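Local structure of Lmo0135 protein (Listeria monocytogenes EGD-e, 5ISU) at residues Gln46-Val56 / Thr485-Leu495; Thr187-Arg195 / Leu206-Thr214. The protein is the substrate-binding protein of an ABC transporter and probably captures peptides outside the cell for import. All blocks are in the same frame, centred on the assembly; numbering follows the deposited sequence.

In the fold
Both contacts lie on the same side of the chain's centre, about 17 Å apart between their centres, and meet at helix 39-48, whose end belongs to interaction 1 and which covers one face of the strands of interaction 2. Interaction 2 pairs two middle strands of the mixed sheet 19-24, 208-213, 190-195, 180-186; interaction 1 joins the end of the helix, and the loop after it, to a turn near the C-terminus. In chain order 46-56 comes first, then 187-195 and 206-214, and 485-495 last. The two meet where A47, V48 and L495 pack on L193 and F211. The late return of the chain thus ties C-terminal residues to the N-terminal part of this lobe.

Interaction 1 (Gln46-Val56 / Thr485-Leu495); sequences QAVYAPLFWEV and TPQPVTMFRDL
R493 sets its guanidinium edge-on above one face of the W54 indole, where the short, weakly paired hairpin 486-492 near the C-terminus of this solute-binding fold reaches the loop after helix 39-48. This is a cation-pi contact: R493 CZ stands 4.4 Å from the centroid of the five-membered ring of W54, 8° off its normal. The two planes are nearly perpendicular, with NH1 above the ring face. CD adds an off-centre CH-pi contact to the same ring, and the bend at chi3 turns the guanidinium out of the line of its methylenes. Its rotation is fixed by a nearly straight bond from R493 NE to T485 OG1, 2.9 Å, in the guanidinium plane.

The direct hydrogen bond between the segments runs from Q46 NE2 to R493 O, 2.9 Å and 171° at the hydrogen, on a lone pair of R493 O and in the plane of the Q46 amide. CG of Q46 is anti to the backbone N (chi1 -168°) and a bend at chi2 brings the amide N-H into the plane of that carbonyl. Water 2 donates to R493 O as well, and to Q46 O, giving the R493 carbonyl two partners. Water 3 links V56 N to Q487 OE1. On the hairpin, Q487 NE2 donates to T490 OG1, which in turn donates to F492 O.

Apolar contacts flank these bonds: A47 CB meets L495 CD1, and V56 CG1 lies 3.8 Å from R493 CD. D494 binds S496 through OD1 and Y199 through OD2, while its OD2 also comes within 4.1 Å of W54 CZ2.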
loop_
_atom_site.group_PDB
_atom_site.type_symbol
_atom_site.label_atom_id
_atom_site.label_comp_id
_atom_site.label_asym_id
_atom_site.label_seq_id
_atom_site.Cartn_x
_atom_site.Cartn_y
_atom_site.Cartn_z
ATOM N N GLN A 46 -1.594 -3.929 13.099
ATOM C CA GLN A 46 -2.972 -4.335 12.810
ATOM C C GLN A 46 -3.530 -5.213 13.928
ATOM O O GLN A 46 -4.722 -5.198 14.201
ATOM C CB GLN A 46 -3.030 -5.109 11.496
ATOM C CG GLN A 46 -4.428 -5.333 10.961
ATOM C CD GLN A 46 -5.084 -4.047 10.522
ATOM O OE1 GLN A 46 -4.411 -3.039 10.294
ATOM N NE2 GLN A 46 -6.389 -4.081 10.367
ATOM N N ALA A 47 -2.654 -5.966 14.576
ATOM C CA ALA A 47 -3.069 -6.844 15.655
ATOM C C ALA A 47 -3.165 -6.107 16.992
ATOM O O ALA A 47 -3.975 -6.452 17.815
ATOM C CB ALA A 47 -2.102 -8.002 15.778
ATOM N N VAL A 48 -2.370 -5.067 17.176
ATOM C CA VAL A 48 -2.300 -4.362 18.455
ATOM C C VAL A 48 -3.203 -3.144 18.550
ATOM O O VAL A 48 -3.716 -2.855 19.632
ATOM C CB VAL A 48 -0.833 -3.984 18.760
ATOM C CG1 VAL A 48 -0.709 -3.203 20.061
ATOM C CG2 VAL A 48 0.013 -5.258 18.803
ATOM N N TYR A 49 -3.403 -2.444 17.431
ATOM C CA TYR A 49 -4.242 -1.251 17.389
ATOM C C TYR A 49 -5.448 -1.380 16.465
ATOM O O TYR A 49 -5.337 -1.883 15.364
ATOM C CB TYR A 49 -3.427 -0.066 16.884
ATOM C CG TYR A 49 -2.296 0.385 17.783
ATOM C CD1 TYR A 49 -1.045 -0.234 17.736
ATOM C CD2 TYR A 49 -2.461 1.471 18.642
ATOM C CE1 TYR A 49 -0.002 0.208 18.533
ATOM C CE2 TYR A 49 -1.428 1.910 19.446
ATOM C CZ TYR A 49 -0.207 1.283 19.379
ATOM O OH TYR A 49 0.792 1.722 20.175
ATOM N N ALA A 50 -6.585 -0.863 16.919
ATOM C CA ALA A 50 -7.798 -0.823 16.138
ATOM C C ALA A 50 -7.952 0.587 15.495
ATOM O O ALA A 50 -7.545 1.590 16.091
ATOM C CB ALA A 50 -8.984 -1.127 17.025
ATOM N N PRO A 51 -8.523 0.661 14.270
ATOM C CA PRO A 51 -8.773 1.954 13.618
ATOM C C PRO A 51 -10.196 2.488 13.915
ATOM O O PRO A 51 -11.001 1.793 14.530
ATOM C CB PRO A 51 -8.662 1.593 12.146
ATOM C CG PRO A 51 -9.288 0.222 12.093
ATOM C CD PRO A 51 -8.854 -0.465 13.367
ATOM N N LEU A 52 -10.505 3.710 13.487
ATOM C CA LEU A 52 -11.866 4.226 13.671
ATOM C C LEU A 52 -12.802 3.429 12.758
ATOM O O LEU A 52 -13.895 3.035 13.162
ATOM C CB LEU A 52 -11.953 5.710 13.341
ATOM C CG LEU A 52 -11.126 6.632 14.237
ATOM C CD1 LEU A 52 -11.140 8.053 13.692
ATOM C CD2 LEU A 52 -11.626 6.595 15.671
ATOM N N PHE A 53 -12.347 3.211 11.523
ATOM C CA PHE A 53 -13.084 2.459 10.514
ATOM C C PHE A 53 -12.115 1.519 9.831
ATOM O O PHE A 53 -10.919 1.806 9.770
ATOM C CB PHE A 53 -13.672 3.396 9.471
ATOM C CG PHE A 53 -14.653 4.383 10.031
ATOM C CD1 PHE A 53 -14.216 5.583 10.551
ATOM C CD2 PHE A 53 -16.013 4.101 10.036
ATOM C CE1 PHE A 53 -15.119 6.504 11.062
ATOM C CE2 PHE A 53 -16.921 5.002 10.546
ATOM C CZ PHE A 53 -16.477 6.216 11.062
ATOM N N TRP A 54 -12.623 0.397 9.327
ATOM C CA TRP A 54 -11.783 -0.544 8.615
ATOM C C TRP A 54 -11.602 -0.025 7.187
ATOM O O TRP A 54 -12.564 0.181 6.486
ATOM C CB TRP A 54 -12.406 -1.945 8.591
ATOM C CG TRP A 54 -12.645 -2.567 9.932
ATOM C CD1 TRP A 54 -13.847 -2.800 10.514
ATOM C CD2 TRP A 54 -11.654 -3.028 10.860
ATOM N NE1 TRP A 54 -13.678 -3.400 11.735
ATOM C CE2 TRP A 54 -12.338 -3.545 11.975
ATOM C CE3 TRP A 54 -10.263 -3.062 10.850
ATOM C CZ2 TRP A 54 -11.675 -4.093 13.075
ATOM C CZ3 TRP A 54 -9.590 -3.606 11.954
ATOM C CH2 TRP A 54 -10.294 -4.099 13.049
ATOM N N GLU A 55 -10.354 0.186 6.786
ATOM C CA GLU A 55 -10.000 0.713 5.461
ATOM C C GLU A 55 -10.515 -0.110 4.286
ATOM O O GLU A 55 -11.085 0.436 3.350
ATOM C CB GLU A 55 -8.456 0.833 5.351
ATOM C CG GLU A 55 -7.922 1.177 3.957
ATOM C CD GLU A 55 -6.416 1.426 3.916
ATOM O OE1 GLU A 55 -5.732 1.145 4.916
ATOM O OE2 GLU A 55 -5.914 1.900 2.865
ATOM N N VAL A 56 -10.305 -1.424 4.343
ATOM C CA VAL A 56 -10.676 -2.315 3.239
ATOM C C VAL A 56 -12.135 -2.154 2.772
ATOM O O VAL A 56 -12.392 -2.261 1.592
ATOM C CB VAL A 56 -10.309 -3.787 3.575
ATOM C CG1 VAL A 56 -11.282 -4.379 4.581
ATOM C CG2 VAL A 56 -10.257 -4.638 2.325
ATOM N N THR A 485 -10.828 -11.665 7.009
ATOM C CA THR A 485 -10.642 -10.841 5.812
ATOM C C THR A 485 -9.198 -10.678 5.348
ATOM O O THR A 485 -8.461 -9.843 5.885
ATOM C CB THR A 485 -11.220 -9.392 5.951
ATOM O OG1 THR A 485 -12.437 -9.395 6.701
ATOM C CG2 THR A 485 -11.456 -8.765 4.561
ATOM N N PRO A 486 -8.790 -11.453 4.333
ATOM C CA PRO A 486 -7.457 -11.206 3.800
ATOM C C PRO A 486 -7.405 -9.793 3.230
ATOM O O PRO A 486 -8.398 -9.319 2.664
ATOM C CB PRO A 486 -7.323 -12.241 2.695
ATOM C CG PRO A 486 -8.246 -13.354 3.108
ATOM C CD PRO A 486 -9.408 -12.657 3.751
ATOM N N GLN A 487 -6.309 -9.080 3.419
ATOM C CA GLN A 487 -6.257 -7.723 2.866
ATOM C C GLN A 487 -4.838 -7.327 2.571
ATOM O O GLN A 487 -3.902 -7.924 3.111
ATOM C CB GLN A 487 -6.882 -6.709 3.830
ATOM C CG GLN A 487 -6.015 -6.397 5.030
ATOM C CD GLN A 487 -6.554 -5.285 5.897
ATOM O OE1 GLN A 487 -7.724 -4.965 5.850
ATOM N NE2 GLN A 487 -5.692 -4.727 6.745
ATOM N N PRO A 488 -4.657 -6.282 1.753
ATOM C CA PRO A 488 -3.310 -5.850 1.413
ATOM C C PRO A 488 -2.434 -5.579 2.630
ATOM O O PRO A 488 -2.945 -5.197 3.690
ATOM C CB PRO A 488 -3.556 -4.545 0.656
ATOM C CG PRO A 488 -4.912 -4.722 0.067
ATOM C CD PRO A 488 -5.686 -5.429 1.122
ATOM N N VAL A 489 -1.136 -5.829 2.467
ATOM C CA VAL A 489 -0.084 -5.582 3.460
ATOM C C VAL A 489 -0.054 -6.442 4.741
ATOM O O VAL A 489 0.921 -7.142 4.986
ATOM C CB VAL A 489 -0.040 -4.082 3.917
ATOM C CG1 VAL A 489 1.174 -3.815 4.803
ATOM C CG2 VAL A 489 -0.012 -3.130 2.722
ATOM N N THR A 490 -1.096 -6.351 5.557
ATOM C CA THR A 490 -1.129 -6.981 6.879
ATOM C C THR A 490 -1.613 -8.405 6.963
ATOM O O THR A 490 -1.779 -8.914 8.063
ATOM C CB THR A 490 -2.054 -6.179 7.794
ATOM O OG1 THR A 490 -3.419 -6.387 7.397
ATOM C CG2 THR A 490 -1.701 -4.676 7.723
ATOM N N MET A 491 -1.838 -9.033 5.813
ATOM C CA MET A 491 -2.360 -10.410 5.698
ATOM C C MET A 491 -3.829 -10.433 6.016
ATOM O O MET A 491 -4.625 -10.705 5.140
ATOM C CB MET A 491 -1.612 -11.452 6.536
ATOM C CG MET A 491 -0.134 -11.540 6.240
ATOM S SD MET A 491 0.611 -12.789 7.296
ATOM C CE MET A 491 2.339 -12.524 6.957
ATOM N N PHE A 492 -4.194 -10.158 7.261
ATOM C CA PHE A 492 -5.597 -10.143 7.638
ATOM C C PHE A 492 -5.974 -8.828 8.291
ATOM O O PHE A 492 -5.111 -8.106 8.829
ATOM C CB PHE A 492 -5.933 -11.274 8.596
ATOM C CG PHE A 492 -5.954 -12.637 7.965
ATOM C CD1 PHE A 492 -7.032 -13.030 7.189
ATOM C CD2 PHE A 492 -4.948 -13.545 8.206
ATOM C CE1 PHE A 492 -7.087 -14.291 6.624
ATOM C CE2 PHE A 492 -4.999 -14.812 7.655
ATOM C CZ PHE A 492 -6.067 -15.180 6.852
ATOM N N ARG A 493 -7.276 -8.555 8.255
ATOM C CA ARG A 493 -7.858 -7.350 8.813
ATOM C C ARG A 493 -7.979 -7.513 10.298
ATOM O O ARG A 493 -7.615 -6.598 11.063
ATOM C CB ARG A 493 -9.249 -7.125 8.213
ATOM C CG ARG A 493 -9.991 -5.850 8.639
ATOM C CD ARG A 493 -11.420 -5.831 8.081
ATOM N NE ARG A 493 -12.128 -7.058 8.463
ATOM C CZ ARG A 493 -12.709 -7.283 9.638
ATOM N NH1 ARG A 493 -12.739 -6.360 10.573
ATOM N NH2 ARG A 493 -13.261 -8.458 9.878
ATOM N N ASP A 494 -8.455 -8.692 10.710
ATOM C CA ASP A 494 -8.707 -8.955 12.103
ATOM C C ASP A 494 -8.481 -10.437 12.454
ATOM O O ASP A 494 -9.304 -11.307 12.159
ATOM C CB ASP A 494 -10.147 -8.534 12.427
ATOM C CG ASP A 494 -10.453 -8.533 13.928
ATOM O OD1 ASP A 494 -9.647 -9.050 14.733
ATOM O OD2 ASP A 494 -11.518 -7.999 14.312
ATOM N N LEU A 495 -7.368 -10.682 13.135
ATOM C CA LEU A 495 -6.960 -12.014 13.548
ATOM C C LEU A 495 -7.825 -12.638 14.651
ATOM O O LEU A 495 -7.701 -13.833 14.900
ATOM C CB LEU A 495 -5.499 -11.969 14.025
ATOM C CG LEU A 495 -4.411 -11.658 12.989
ATOM C CD1 LEU A 495 -3.079 -11.350 13.651
ATOM C CD2 LEU A 495 -4.258 -12.829 12.044
HETATM O O HOH W 1 -5.156 -1.507 7.581
HETATM O O HOH W 2 -7.429 -6.257 13.965
HETATM O O HOH W 3 -9.137 -2.768 6.597
#

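Interaction 2 (Thr187-Arg195 / Leu206-Thr214); sequences TGEYVSLER and LDKVTFRIT
V191 and F211 form a hydrogen-bonded pair at the middle of two antiparallel strands, 190-195 and 208-213, of a four-stranded mixed sheet. Their axes approach to 4.6 Å and run 172° apart. V191 N donates to F211 O and F211 N to V191 O, the latter short at 2.7 Å; L193 and V209 repeat the reciprocal pattern, and R195 N to D207 O and I213 N to E189 O extend it at the two ends. Between them, CA-H...O contacts such as Y190 CA to F211 O, 3.2 Å, line the non-hydrogen-bonded pairs. E189 and Y190 make a classic beta bulge opposite K186.

Apolar packing occupies the face carrying V191, L193, V209 and F211. L193 CD1 touches F211 CE2 at 3.6 Å, in the plane of the ring and at its edge, while the CB atoms of V191 and F211 stand side by side.

The other face carries Y190, S192, E194, K208, T210 and R212. The R212 chain, bent at chi2 and chi3, folds back so that one guanidinium face lies over Y190 CB; NH2 is 4.0 Å from Y190 CD2, and the two planes are 59° apart. Y190 OH itself binds E184.

Separately, at the strand end, R195 NE and D207 OD1 form a long salt bridge of 3.6 Å, the oxygen well out of the guanidinium plane, and R195 NH1 is held by P204 O and D16.

Strand 180-186 flanks 190-195 and strand 19-24 flanks 208-213, while helix 39-48 covers the apolar face, with I44 on V191, A47 and V48 on L193, and T43 on F211.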
loop_
_atom_site.group_PDB
_atom_site.type_symbol
_atom_site.label_atom_id
_atom_site.label_comp_id
_atom_site.label_asym_id
_atom_site.label_seq_id
_atom_site.Cartn_x
_atom_site.Cartn_y
_atom_site.Cartn_z
ATOM N N THR A 187 14.501 -9.259 19.960
ATOM C CA THR A 187 15.150 -8.721 18.753
ATOM C C THR A 187 15.579 -9.808 17.780
ATOM O O THR A 187 16.233 -10.773 18.168
ATOM C CB THR A 187 16.406 -7.899 19.125
ATOM O OG1 THR A 187 16.062 -6.912 20.106
ATOM C CG2 THR A 187 17.009 -7.216 17.887
ATOM N N GLY A 188 15.186 -9.654 16.522
ATOM C CA GLY A 188 15.534 -10.609 15.481
ATOM C C GLY A 188 14.959 -12.016 15.626
ATOM O O GLY A 188 15.282 -12.894 14.824
ATOM N N GLU A 189 14.100 -12.238 16.623
ATOM C CA GLU A 189 13.539 -13.572 16.834
ATOM C C GLU A 189 12.012 -13.615 16.793
ATOM O O GLU A 189 11.457 -14.398 16.021
ATOM C CB GLU A 189 14.054 -14.176 18.143
ATOM C CG GLU A 189 15.567 -14.365 18.193
ATOM C CD GLU A 189 16.036 -15.095 19.454
ATOM O OE1 GLU A 189 15.419 -16.118 19.839
ATOM O OE2 GLU A 189 17.042 -14.661 20.053
ATOM N N TYR A 190 11.334 -12.812 17.619
ATOM C CA TYR A 190 9.864 -12.832 17.634
ATOM C C TYR A 190 9.220 -11.707 18.434
ATOM O O TYR A 190 9.871 -11.035 19.234
ATOM C CB TYR A 190 9.314 -14.180 18.207
ATOM C CG TYR A 190 9.660 -14.424 19.670
ATOM C CD1 TYR A 190 8.908 -13.851 20.697
ATOM C CD2 TYR A 190 10.749 -15.223 20.021
ATOM C CE1 TYR A 190 9.229 -14.073 22.029
ATOM C CE2 TYR A 190 11.081 -15.452 21.348
ATOM C CZ TYR A 190 10.321 -14.878 22.348
ATOM O OH TYR A 190 10.677 -15.101 23.647
ATOM N N VAL A 191 7.926 -11.529 18.175
ATOM C CA VAL A 191 7.066 -10.618 18.928
ATOM C C VAL A 191 5.902 -11.484 19.411
ATOM O O VAL A 191 5.243 -12.108 18.584
ATOM C CB VAL A 191 6.490 -9.479 18.079
ATOM C CG1 VAL A 191 5.608 -8.587 18.947
ATOM C CG2 VAL A 191 7.608 -8.667 17.442
ATOM N N SER A 192 5.665 -11.547 20.725
ATOM C CA SER A 192 4.555 -12.358 21.272
ATOM C C SER A 192 3.448 -11.459 21.815
ATOM O O SER A 192 3.716 -10.409 22.416
ATOM C CB SER A 192 5.037 -13.326 22.363
ATOM O OG SER A 192 5.667 -12.628 23.418
ATOM N N LEU A 193 2.206 -11.891 21.595
ATOM C CA LEU A 193 1.035 -11.155 22.016
ATOM C C LEU A 193 0.027 -12.107 22.643
ATOM O O LEU A 193 0.099 -13.322 22.427
ATOM C CB LEU A 193 0.379 -10.531 20.781
ATOM C CG LEU A 193 1.182 -9.717 19.757
ATOM C CD1 LEU A 193 0.288 -9.433 18.552
ATOM C CD2 LEU A 193 1.709 -8.413 20.318
ATOM N N GLU A 194 -0.929 -11.557 23.386
ATOM C CA GLU A 194 -1.999 -12.354 23.995
ATOM C C GLU A 194 -3.327 -11.647 23.806
ATOM O O GLU A 194 -3.374 -10.414 23.768
ATOM C CB GLU A 194 -1.723 -12.646 25.475
ATOM C CG GLU A 194 -1.775 -11.448 26.409
ATOM C CD GLU A 194 -1.449 -11.808 27.854
ATOM O OE1 GLU A 194 -1.201 -13.004 28.173
ATOM O OE2 GLU A 194 -1.431 -10.877 28.679
ATOM N N ARG A 195 -4.413 -12.416 23.734
ATOM C CA ARG A 195 -5.721 -11.832 23.456
ATOM C C ARG A 195 -6.220 -10.773 24.443
ATOM O O ARG A 195 -5.985 -10.845 25.653
ATOM C CB ARG A 195 -6.788 -12.898 23.241
ATOM C CG ARG A 195 -7.209 -13.678 24.479
ATOM C CD ARG A 195 -8.290 -14.697 24.113
ATOM N NE ARG A 195 -8.381 -15.770 25.093
ATOM C CZ ARG A 195 -9.099 -16.874 24.931
ATOM N NH1 ARG A 195 -9.780 -17.066 23.807
ATOM N NH2 ARG A 195 -9.121 -17.811 25.892
ATOM N N LEU A 206 -8.438 -17.226 19.434
ATOM C CA LEU A 206 -7.072 -17.695 19.706
ATOM C C LEU A 206 -6.524 -16.897 20.897
ATOM O O LEU A 206 -6.703 -15.680 21.001
ATOM C CB LEU A 206 -6.169 -17.539 18.482
ATOM C CG LEU A 206 -6.575 -18.388 17.262
ATOM C CD1 LEU A 206 -5.890 -17.892 15.997
ATOM C CD2 LEU A 206 -6.298 -19.871 17.485
ATOM N N ASP A 207 -5.858 -17.603 21.788
ATOM C CA ASP A 207 -5.325 -17.018 22.998
ATOM C C ASP A 207 -3.995 -16.269 22.778
ATOM O O ASP A 207 -3.826 -15.172 23.288
ATOM C CB ASP A 207 -5.162 -18.134 24.051
ATOM C CG ASP A 207 -4.594 -17.626 25.371
ATOM O OD1 ASP A 207 -4.907 -16.474 25.763
ATOM O OD2 ASP A 207 -3.842 -18.389 26.024
ATOM N N LYS A 208 -3.059 -16.861 22.040
ATOM C CA LYS A 208 -1.740 -16.234 21.807
ATOM C C LYS A 208 -1.368 -16.138 20.340
ATOM O O LYS A 208 -1.732 -17.002 19.557
ATOM C CB LYS A 208 -0.653 -17.016 22.522
ATOM C CG LYS A 208 -0.871 -17.102 24.007
ATOM C CD LYS A 208 0.368 -17.628 24.667
ATOM C CE LYS A 208 0.160 -17.815 26.148
ATOM N NZ LYS A 208 1.458 -18.207 26.755
ATOM N N VAL A 209 -0.679 -15.057 19.974
ATOM C CA VAL A 209 -0.212 -14.852 18.606
ATOM C C VAL A 209 1.241 -14.444 18.680
ATOM O O VAL A 209 1.596 -13.532 19.420
ATOM C CB VAL A 209 -1.021 -13.791 17.850
ATOM C CG1 VAL A 209 -0.404 -13.507 16.486
ATOM C CG2 VAL A 209 -2.461 -14.241 17.667
ATOM N N THR A 210 2.079 -15.138 17.921
ATOM C CA THR A 210 3.497 -14.868 17.902
ATOM C C THR A 210 3.877 -14.559 16.479
ATOM O O THR A 210 3.456 -15.271 15.567
ATOM C CB THR A 210 4.305 -16.102 18.361
ATOM O OG1 THR A 210 3.897 -16.484 19.674
ATOM C CG2 THR A 210 5.823 -15.820 18.365
ATOM N N PHE A 211 4.621 -13.474 16.280
ATOM C CA PHE A 211 5.134 -13.131 14.953
ATOM C C PHE A 211 6.564 -13.618 14.935
ATOM O O PHE A 211 7.402 -13.069 15.648
ATOM C CB PHE A 211 5.061 -11.630 14.674
ATOM C CG PHE A 211 3.661 -11.137 14.440
ATOM C CD1 PHE A 211 3.119 -11.137 13.158
ATOM C CD2 PHE A 211 2.878 -10.704 15.493
ATOM C CE1 PHE A 211 1.831 -10.693 12.928
ATOM C CE2 PHE A 211 1.574 -10.273 15.276
ATOM C CZ PHE A 211 1.058 -10.254 13.995
ATOM N N ARG A 212 6.814 -14.664 14.140
ATOM C CA ARG A 212 8.140 -15.301 14.016
ATOM C C ARG A 212 8.957 -14.728 12.858
ATOM O O ARG A 212 8.558 -14.817 11.708
ATOM C CB ARG A 212 7.950 -16.812 13.825
ATOM C CG ARG A 212 9.191 -17.635 13.519
ATOM C CD ARG A 212 10.255 -17.544 14.593
ATOM N NE ARG A 212 9.831 -18.093 15.882
ATOM C CZ ARG A 212 10.605 -18.122 16.971
ATOM N NH1 ARG A 212 11.852 -17.636 16.939
ATOM N NH2 ARG A 212 10.133 -18.635 18.106
ATOM N N ILE A 213 10.132 -14.207 13.170
ATOM C CA ILE A 213 10.999 -13.574 12.183
ATOM C C ILE A 213 11.941 -14.564 11.480
ATOM O O ILE A 213 12.920 -14.975 12.062
ATOM C CB ILE A 213 11.839 -12.464 12.867
ATOM C CG1 ILE A 213 10.919 -11.468 13.581
ATOM C CG2 ILE A 213 12.722 -11.752 11.846
ATOM C CD1 ILE A 213 11.644 -10.390 14.357
ATOM N N THR A 214 11.638 -14.934 10.231
ATOM C CA THR A 214 12.499 -15.841 9.445
ATOM C C THR A 214 12.591 -15.321 8.003
ATOM O O THR A 214 11.597 -15.317 7.252
ATOM C CB THR A 214 12.029 -17.323 9.459
ATOM O OG1 THR A 214 11.793 -17.753 10.809
ATOM C CG2 THR A 214 13.100 -18.261 8.811
#